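Branched-chain phosphotransacylase (Enterococcus faecalis, PDB 1YCO) probably transfers branched-chain acyl groups between coenzyme A and phosphate. Local coordinates at residues S101-E107 with K238-V244. Numbering follows the deposited sequence.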
loop_
_atom_site.group_PDB
_atom_site.type_symbol
_atom_site.label_atom_id
_atom_site.label_comp_id
_atom_site.label_asym_id
_atom_site.label_seq_id
_atom_site.Cartn_x
_atom_site.Cartn_y
_atom_site.Cartn_z
ATOM N N SER A 101 -15.591 -8.590 8.795
ATOM C CA SER A 101 -14.458 -8.147 8.020
ATOM C C SER A 101 -14.905 -6.972 7.160
ATOM O O SER A 101 -16.089 -6.648 7.105
ATOM C CB SER A 101 -13.931 -9.282 7.118
ATOM O OG SER A 101 -14.877 -9.673 6.124
ATOM N N HIS A 102 -13.959 -6.325 6.500
ATOM C CA HIS A 102 -14.323 -5.238 5.628
ATOM C C HIS A 102 -13.885 -5.669 4.250
ATOM O O HIS A 102 -12.813 -6.259 4.068
ATOM C CB HIS A 102 -13.639 -3.940 6.036
ATOM C CG HIS A 102 -14.004 -2.770 5.175
ATOM N ND1 HIS A 102 -13.528 -2.617 3.890
ATOM C CD2 HIS A 102 -14.812 -1.707 5.406
ATOM C CE1 HIS A 102 -14.028 -1.512 3.365
ATOM N NE2 HIS A 102 -14.810 -0.941 4.264
ATOM N N VAL A 103 -14.747 -5.396 3.287
ATOM C CA VAL A 103 -14.492 -5.741 1.904
ATOM C C VAL A 103 -14.793 -4.526 1.037
ATOM O O VAL A 103 -15.820 -3.872 1.198
ATOM C CB VAL A 103 -15.393 -6.910 1.437
ATOM C CG1 VAL A 103 -15.283 -7.097 -0.079
ATOM C CG2 VAL A 103 -14.996 -8.193 2.155
ATOM N N ALA A 104 -13.894 -4.251 0.102
ATOM C CA ALA A 104 -14.044 -3.128 -0.799
ATOM C C ALA A 104 -14.068 -3.602 -2.241
ATOM O O ALA A 104 -13.445 -4.612 -2.596
ATOM C CB ALA A 104 -12.890 -2.135 -0.607
ATOM N N MET A 105 -14.803 -2.870 -3.074
ATOM C CA MET A 105 -14.855 -3.177 -4.499
ATOM C C MET A 105 -14.068 -2.069 -5.189
ATOM O O MET A 105 -14.312 -0.886 -4.958
ATOM C CB MET A 105 -16.296 -3.209 -5.027
ATOM C CG MET A 105 -16.340 -3.376 -6.553
ATOM S SD MET A 105 -17.587 -4.507 -7.184
ATOM C CE MET A 105 -18.863 -3.364 -7.733
ATOM N N VAL A 106 -13.119 -2.469 -6.022
ATOM C CA VAL A 106 -12.260 -1.534 -6.745
ATOM C C VAL A 106 -12.438 -1.606 -8.269
ATOM O O VAL A 106 -12.387 -2.682 -8.859
ATOM C CB VAL A 106 -10.768 -1.806 -6.439
ATOM C CG1 VAL A 106 -9.903 -0.702 -7.011
ATOM C CG2 VAL A 106 -10.553 -1.938 -4.937
ATOM N N GLU A 107 -12.635 -0.453 -8.898
ATOM C CA GLU A 107 -12.792 -0.394 -10.344
ATOM C C GLU A 107 -11.709 0.504 -10.939
ATOM O O GLU A 107 -11.667 1.709 -10.670
ATOM C CB GLU A 107 -14.176 0.141 -10.706
ATOM C CG GLU A 107 -15.317 -0.811 -10.353
ATOM C CD GLU A 107 -16.696 -0.277 -10.744
ATOM O OE1 GLU A 107 -16.867 0.115 -11.924
ATOM O OE2 GLU A 107 -17.601 -0.262 -9.876
ATOM N N LYS A 238 -12.235 3.729 -8.698
ATOM C CA LYS A 238 -13.488 3.953 -7.984
ATOM C C LYS A 238 -13.504 2.858 -6.920
ATOM O O LYS A 238 -13.250 1.690 -7.219
ATOM C CB LYS A 238 -14.687 3.825 -8.935
ATOM C CG LYS A 238 -14.700 4.890 -10.031
ATOM C CD LYS A 238 -16.027 4.956 -10.781
ATOM C CE LYS A 238 -16.360 3.641 -11.477
ATOM N NZ LYS A 238 -17.667 3.713 -12.182
ATOM N N VAL A 239 -13.777 3.239 -5.681
ATOM C CA VAL A 239 -13.778 2.283 -4.588
ATOM C C VAL A 239 -14.993 2.424 -3.688
ATOM O O VAL A 239 -15.422 3.534 -3.387
ATOM C CB VAL A 239 -12.516 2.444 -3.715
ATOM C CG1 VAL A 239 -12.475 1.352 -2.672
ATOM C CG2 VAL A 239 -11.267 2.385 -4.585
ATOM N N GLY A 240 -15.542 1.285 -3.281
ATOM C CA GLY A 240 -16.690 1.256 -2.395
ATOM C C GLY A 240 -16.450 0.184 -1.346
ATOM O O GLY A 240 -15.893 -0.878 -1.641
ATOM N N GLY A 241 -16.860 0.440 -0.111
ATOM C CA GLY A 241 -16.630 -0.555 0.925
ATOM C C GLY A 241 -17.787 -0.804 1.866
ATOM O O GLY A 241 -18.613 0.069 2.112
ATOM N N THR A 242 -17.849 -2.014 2.392
ATOM C CA THR A 242 -18.897 -2.372 3.318
ATOM C C THR A 242 -18.327 -3.374 4.296
ATOM O O THR A 242 -17.402 -4.123 3.976
ATOM C CB THR A 242 -20.096 -3.048 2.609
ATOM O OG1 THR A 242 -19.664 -4.286 2.034
ATOM C CG2 THR A 242 -20.654 -2.157 1.513
ATOM N N ILE A 243 -18.885 -3.383 5.497
ATOM C CA ILE A 243 -18.469 -4.347 6.500
ATOM C C ILE A 243 -19.379 -5.545 6.243
ATOM O O ILE A 243 -20.586 -5.387 6.071
ATOM C CB ILE A 243 -18.698 -3.819 7.927
ATOM C CG1 ILE A 243 -17.727 -2.670 8.215
ATOM C CG2 ILE A 243 -18.511 -4.942 8.921
ATOM C CD1 ILE A 243 -17.966 -1.972 9.549
ATOM N N VAL A 244 -18.790 -6.733 6.185
ATOM C CA VAL A 244 -19.546 -7.950 5.955
ATOM C C VAL A 244 -19.484 -8.846 7.192
ATOM O O VAL A 244 -18.699 -8.603 8.112
ATOM C CB VAL A 244 -19.030 -8.719 4.703
ATOM C CG1 VAL A 244 -19.357 -7.935 3.453
ATOM C CG2 VAL A 244 -17.528 -8.963 4.804
HETATM O O HOH W 1 -17.622 0.856 4.929
#
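Met105 N donates to Gly240 O at 2.7 Å, the shortest bond between the strands, and Ala104 CA adds a C-H...O contact to that oxygen (3.0 Å). Gly240 N returns a bond to Met105 O, completing one of four antiparallel hydrogen-bonded pairs; the others, Ser101-Val244, Val103-Thr242 and Glu107-Lys238, carry the ladder from end to end. Val103 N reaches Thr242 O in an almost straight bond (3.0 Å, 176°), and the imidazole of His102 lays one face over that oxygen, which sits toward the ring's rim.

His102 carries CG anti to the backbone N (chi1 -179°), which turns the ring across the neighbouring strand until CE1 lies 3.7 Å from Gly241 CA. With no side chain on Gly241, the imidazole can settle against the backbone there. A water weakly links His102 NE2 and Gly241 O. On this same face Ala104 CB packs against Val239 CG1 at 4.1 Å, while Val106 and Val239 stand side by side. The other face has Val103 CG2 on Val244 CG2, 3.7 Å apart, and ends in a long salt bridge between Glu107 OE1 and Lys238 NZ (3.7 Å).

Helix 221-234 covers the first face, Tyr228 resting on Ala104 and Val239; helix 259-274 covers the second, where Phe268 touches Met105 and Thr242 and Gln272 accepts a hydrogen bond from Thr242 OG1. Strand 101-107 pairs on its far edge with antiparallel strand 113-117, leaving 238-244 outermost in this mixed sheet within the chain. There a backbone hydrogen bond between Ile243 and Val250 ties the edge to strand 250-252 of the separate parallel sheet.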